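Local coordinates for protein Bm4233, isoform b (PDB 6ANY) that probably binds sterols, as a secreted venom allergen-like CAP protein of a filarial worm, and is a vaccine candidate for lymphatic filariasis, at residues L55-A63 with I161-A169. Numbering follows the deposited sequence.
Sequences LENSAQRWA and IAICHYSPA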
ATOM      1  N   LEU A  55      -6.777   5.640 -10.225  1.00 13.85           N
ATOM      2  CA  LEU A  55      -5.427   5.417  -9.728  1.00 14.48           C
ATOM      3  C   LEU A  55      -4.712   4.325 -10.541  1.00 14.55           C
ATOM      4  O   LEU A  55      -3.548   4.438 -10.827  1.00 14.47           O
ATOM      5  CB  LEU A  55      -5.378   5.142  -8.229  1.00 13.53           C
ATOM      6  CG  LEU A  55      -5.824   6.296  -7.294  1.00 13.22           C
ATOM      7  CD1 LEU A  55      -5.470   5.917  -5.892  1.00 12.94           C
ATOM      8  CD2 LEU A  55      -5.068   7.556  -7.725  1.00 13.61           C
ATOM      9  N   GLU A  56      -5.429   3.266 -10.879  1.00 13.69           N
ATOM     10  CA  GLU A  56      -4.892   2.239 -11.724  1.00 12.05           C
ATOM     11  C   GLU A  56      -4.505   2.800 -13.028  1.00 12.37           C
ATOM     12  O   GLU A  56      -3.518   2.366 -13.579  1.00 13.02           O
ATOM     13  CB  GLU A  56      -5.910   1.105 -11.904  1.00 11.80           C
ATOM     14  CG  GLU A  56      -5.751   0.291 -13.169  1.00 10.93           C
ATOM     15  CD  GLU A  56      -6.553  -1.003 -13.152  1.00 10.73           C
ATOM     16  OE1 GLU A  56      -7.505  -1.177 -12.398  1.00 10.61           O
ATOM     17  OE2 GLU A  56      -6.285  -1.896 -13.965  1.00 10.41           O
ATOM     18  N   ASN A  57      -5.306   3.697 -13.605  1.00 12.80           N
ATOM     19  CA  ASN A  57      -4.938   4.267 -14.901  1.00 13.73           C
ATOM     20  C   ASN A  57      -3.611   5.072 -14.853  1.00 13.71           C
ATOM     21  O   ASN A  57      -2.768   4.950 -15.777  1.00 13.96           O
ATOM     22  CB  ASN A  57      -6.091   5.135 -15.515  1.00 15.65           C
ATOM     23  CG  ASN A  57      -7.338   4.302 -15.879  1.00 16.78           C
ATOM     24  OD1 ASN A  57      -7.255   3.086 -15.990  1.00 16.17           O
ATOM     25  ND2 ASN A  57      -8.520   4.949 -15.953  1.00 19.12           N
ATOM     26  N   SER A  58      -3.394   5.872 -13.816  1.00 12.33           N
ATOM     27  CA  SER A  58      -2.172   6.626 -13.749  1.00 13.05           C
ATOM     28  C   SER A  58      -0.984   5.691 -13.461  1.00 13.39           C
ATOM     29  O   SER A  58       0.126   5.873 -14.025  1.00 11.95           O
ATOM     30  CB  SER A  58      -2.220   7.740 -12.705  1.00 13.01           C
ATOM     31  OG  SER A  58      -2.638   7.210 -11.476  1.00 15.43           O
ATOM     32  N   ALA A  59      -1.195   4.717 -12.586  1.00 12.89           N
ATOM     33  CA  ALA A  59      -0.142   3.738 -12.249  1.00 12.67           C
ATOM     34  C   ALA A  59       0.238   2.877 -13.435  1.00 13.18           C
ATOM     35  O   ALA A  59       1.404   2.620 -13.660  1.00 13.82           O
ATOM     36  CB  ALA A  59      -0.607   2.869 -11.133  1.00 13.31           C
ATOM     37  N   GLN A  60      -0.763   2.429 -14.187  1.00 13.56           N
ATOM     38  CA  GLN A  60      -0.556   1.658 -15.421  1.00 14.36           C
ATOM     39  C   GLN A  60       0.207   2.472 -16.464  1.00 15.36           C
ATOM     40  O   GLN A  60       1.116   1.920 -17.111  1.00 16.53           O
ATOM     41  CB  GLN A  60      -1.910   1.193 -16.030  1.00 13.14           C
ATOM     42  CG  GLN A  60      -1.748   0.206 -17.132  1.00 12.67           C
ATOM     43  CD  GLN A  60      -1.044  -1.050 -16.688  1.00 12.81           C
ATOM     44  OE1 GLN A  60      -1.502  -1.690 -15.788  1.00 12.94           O
ATOM     45  NE2 GLN A  60       0.078  -1.397 -17.308  1.00 11.11           N
ATOM     46  N   ARG A  61      -0.129   3.761 -16.621  1.00 16.07           N
ATOM     47  CA  ARG A  61       0.586   4.578 -17.589  1.00 18.37           C
ATOM     48  C   ARG A  61       2.071   4.570 -17.298  1.00 16.76           C
ATOM     49  O   ARG A  61       2.860   4.508 -18.247  1.00 15.08           O
ATOM     50  CB  ARG A  61       0.079   6.019 -17.740  1.00 22.33           C
ATOM     51  CG  ARG A  61      -1.228   6.093 -18.549  1.00 29.56           C
ATOM     52  CD  ARG A  61      -1.695   7.541 -18.755  1.00 33.67           C
ATOM     53  NE  ARG A  61      -2.165   8.154 -17.497  1.00 40.82           N
ATOM     54  CZ  ARG A  61      -3.443   8.216 -17.064  1.00 39.74           C
ATOM     55  NH1 ARG A  61      -4.461   7.704 -17.752  1.00 41.87           N
ATOM     56  NH2 ARG A  61      -3.708   8.798 -15.913  1.00 40.63           N
ATOM     57  N   TRP A  62       2.427   4.607 -15.994  1.00 14.94           N
ATOM     58  CA  TRP A  62       3.789   4.592 -15.612  1.00 13.92           C
ATOM     59  C   TRP A  62       4.453   3.248 -15.760  1.00 13.38           C
ATOM     60  O   TRP A  62       5.535   3.185 -16.312  1.00 14.42           O
ATOM     61  CB  TRP A  62       4.004   5.201 -14.223  1.00 15.10           C
ATOM     62  CG  TRP A  62       5.425   5.247 -13.876  1.00 15.45           C
ATOM     63  CD1 TRP A  62       6.050   4.538 -12.915  1.00 15.73           C
ATOM     64  CD2 TRP A  62       6.435   5.986 -14.563  1.00 16.33           C
ATOM     65  NE1 TRP A  62       7.394   4.821 -12.928  1.00 15.23           N
ATOM     66  CE2 TRP A  62       7.653   5.728 -13.908  1.00 14.95           C
ATOM     67  CE3 TRP A  62       6.406   6.920 -15.619  1.00 16.31           C
ATOM     68  CZ2 TRP A  62       8.840   6.332 -14.268  1.00 15.75           C
ATOM     69  CZ3 TRP A  62       7.605   7.507 -16.005  1.00 17.01           C
ATOM     70  CH2 TRP A  62       8.805   7.207 -15.330  1.00 16.45           C
ATOM     71  N   ALA A  63       3.754   2.172 -15.413  1.00 12.20           N
ATOM     72  CA  ALA A  63       4.235   0.824 -15.576  1.00 12.10           C
ATOM     73  C   ALA A  63       4.606   0.465 -16.997  1.00 12.21           C
ATOM     74  O   ALA A  63       5.590  -0.239 -17.238  1.00 12.17           O
ATOM     75  CB  ALA A  63       3.178  -0.167 -15.047  1.00 13.33           C
ATOM     76  N   ILE A 161       7.309  -5.292 -13.656  1.00 13.67           N
ATOM     77  CA  ILE A 161       7.226  -4.033 -12.914  1.00 14.24           C
ATOM     78  C   ILE A 161       5.824  -3.868 -12.370  1.00 13.38           C
ATOM     79  O   ILE A 161       4.865  -3.938 -13.106  1.00 13.99           O
ATOM     80  CB  ILE A 161       7.551  -2.796 -13.843  1.00 14.71           C
ATOM     81  CG1 ILE A 161       8.975  -2.851 -14.438  1.00 14.57           C
ATOM     82  CG2 ILE A 161       7.281  -1.461 -13.159  1.00 14.19           C
ATOM     83  CD1 ILE A 161      10.020  -2.080 -13.701  1.00 15.09           C
ATOM     84  N   ALA A 162       5.707  -3.536 -11.108  1.00 12.76           N
ATOM     85  CA  ALA A 162       4.413  -3.233 -10.551  1.00 12.89           C
ATOM     86  C   ALA A 162       4.434  -1.825  -9.925  1.00 13.28           C
ATOM     87  O   ALA A 162       5.321  -1.499  -9.170  1.00 13.91           O
ATOM     88  CB  ALA A 162       4.044  -4.264  -9.523  1.00 13.25           C
ATOM     89  N   ILE A 163       3.440  -1.022 -10.240  1.00 12.69           N
ATOM     90  CA  ILE A 163       3.335   0.340  -9.737  1.00 13.13           C
ATOM     91  C   ILE A 163       1.984   0.504  -9.024  1.00 12.33           C
ATOM     92  O   ILE A 163       0.955   0.182  -9.553  1.00 13.07           O
ATOM     93  CB  ILE A 163       3.403   1.388 -10.879  1.00 12.15           C
ATOM     94  CG1 ILE A 163       4.604   1.129 -11.830  1.00 12.13           C
ATOM     95  CG2 ILE A 163       3.386   2.785 -10.299  1.00 12.77           C
ATOM     96  CD1 ILE A 163       5.959   1.291 -11.259  1.00 12.32           C
ATOM     97  N   CYS A 164       2.016   0.996  -7.803  1.00 12.97           N
ATOM     98  CA  CYS A 164       0.788   1.270  -7.058  1.00 13.47           C
ATOM     99  C   CYS A 164       0.765   2.739  -6.706  1.00 13.45           C
ATOM    100  O   CYS A 164       1.793   3.290  -6.254  1.00 13.47           O
ATOM    101  CB  CYS A 164       0.656   0.372  -5.838  1.00 14.02           C
ATOM    102  SG  CYS A 164       0.179  -1.334  -6.117  1.00 16.24           S
ATOM    103  N   HIS A 165      -0.397   3.347  -6.928  1.00 13.69           N
ATOM    104  CA  HIS A 165      -0.740   4.722  -6.526  1.00 14.04           C
ATOM    105  C   HIS A 165      -1.764   4.779  -5.405  1.00 13.73           C
ATOM    106  O   HIS A 165      -2.727   4.010  -5.374  1.00 12.45           O
ATOM    107  CB  HIS A 165      -1.269   5.498  -7.712  1.00 13.95           C
ATOM    108  CG  HIS A 165      -0.199   5.896  -8.675  1.00 14.61           C
ATOM    109  ND1 HIS A 165      -0.464   6.526  -9.868  1.00 14.21           N
ATOM    110  CD2 HIS A 165       1.144   5.785  -8.600  1.00 13.62           C
ATOM    111  CE1 HIS A 165       0.665   6.800 -10.481  1.00 12.92           C
ATOM    112  NE2 HIS A 165       1.658   6.381  -9.721  1.00 13.39           N
ATOM    113  N   TYR A 166      -1.554   5.715  -4.487  1.00 14.55           N
ATOM    114  CA  TYR A 166      -2.359   5.803  -3.252  1.00 14.32           C
ATOM    115  C   TYR A 166      -2.881   7.187  -3.076  1.00 16.21           C
ATOM    116  O   TYR A 166      -2.164   8.150  -3.326  1.00 17.77           O
ATOM    117  CB  TYR A 166      -1.520   5.454  -2.030  1.00 14.69           C
ATOM    118  CG  TYR A 166      -0.734   4.139  -2.141  1.00 14.78           C
ATOM    119  CD1 TYR A 166       0.388   4.045  -2.930  1.00 13.84           C
ATOM    120  CD2 TYR A 166      -1.142   3.008  -1.453  1.00 14.20           C
ATOM    121  CE1 TYR A 166       1.093   2.851  -3.029  1.00 13.31           C
ATOM    122  CE2 TYR A 166      -0.482   1.840  -1.560  1.00 13.60           C
ATOM    123  CZ  TYR A 166       0.642   1.751  -2.337  1.00 13.43           C
ATOM    124  OH  TYR A 166       1.255   0.520  -2.341  1.00 11.41           O
ATOM    125  N   SER A 167      -4.124   7.311  -2.622  1.00 17.68           N
ATOM    126  CA  SER A 167      -4.720   8.622  -2.378  1.00 18.03           C
ATOM    127  C   SER A 167      -5.679   8.584  -1.193  1.00 17.06           C
ATOM    128  O   SER A 167      -6.502   7.675  -1.081  1.00 13.78           O
ATOM    129  CB  SER A 167      -5.449   9.120  -3.628  1.00 20.27           C
ATOM    130  OG  SER A 167      -6.102  10.352  -3.381  1.00 23.37           O
ATOM    131  N   PRO A 168      -5.572   9.571  -0.307  1.00 18.96           N
ATOM    132  CA  PRO A 168      -4.590  10.645  -0.448  1.00 17.92           C
ATOM    133  C   PRO A 168      -3.192  10.134  -0.144  1.00 17.37           C
ATOM    134  O   PRO A 168      -3.025   9.092   0.490  1.00 18.68           O
ATOM    135  CB  PRO A 168      -5.025  11.653   0.617  1.00 20.00           C
ATOM    136  CG  PRO A 168      -5.694  10.825   1.658  1.00 20.00           C
ATOM    137  CD  PRO A 168      -6.382   9.715   0.915  1.00 20.00           C
ATOM    138  N   ALA A 169      -2.198  10.878  -0.604  1.00 16.82           N
ATOM    139  CA  ALA A 169      -0.822  10.521  -0.423  1.00 17.89           C
ATOM    140  C   ALA A 169      -0.447  10.504   1.024  1.00 18.91           C
ATOM    141  O   ALA A 169      -0.869  11.308   1.753  1.00 18.16           O
ATOM    142  CB  ALA A 169       0.091  11.409  -1.217  1.00 18.00           C
TER
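This is a helix-on-sheet contact in the alpha-beta-alpha sandwich of the CAP domain. Helix 53-63 lies against strand 159-167, an inner strand of the central sheet. The axes of 55-63 and 161-167 run roughly antiparallel, at 146°. They approach to 7.3 Å, a close spacing that the small side chains of Ala-59 and Ala-63 allow.

Ile-163 and His-165 carry the strand side. Ala-63 CB sits 3.7 Å from Ile-163 CG1. At the tip of the same branch, Ile-163 CD1 lies 3.6 Å from Trp-62 CD1, at the edge of the indole and near its plane. CG of Trp-62 is anti to its backbone N (chi1 -177°), which brings that edge against the isoleucine. The indole NE1 bonds to Gly-69 O. Nearer the start of 55-63, Leu-55 CD1 lies against the strand backbone, 3.4 Å from His-165 O, and also touches Ser-167 CB.

The imidazole of His-165 is turned so that one face rests on Ala-59. Ala-59 CB stands 4.0 Å from the centroid of the His-165 ring, only 15° off the normal, a CH-pi contact. Both ring nitrogens are engaged: NE2 bonds to Glu-81 on neighbouring strand 80-87, while ND1 donates to Ser-58. On the other face of the sheet, Cys-164 is disulfide-bonded to Cys-148, tying this strand to strand 145-153.

Ser-58 relays the bond back into its own helix. Its OG donates to Leu-55 O, which also accepts from Ala-59 N on the same face of the carbonyl plane. With its proton used there, Ser-58 OG accepts from His-165 ND1 at 2.8 Å, lying just 4° out of the imidazole plane.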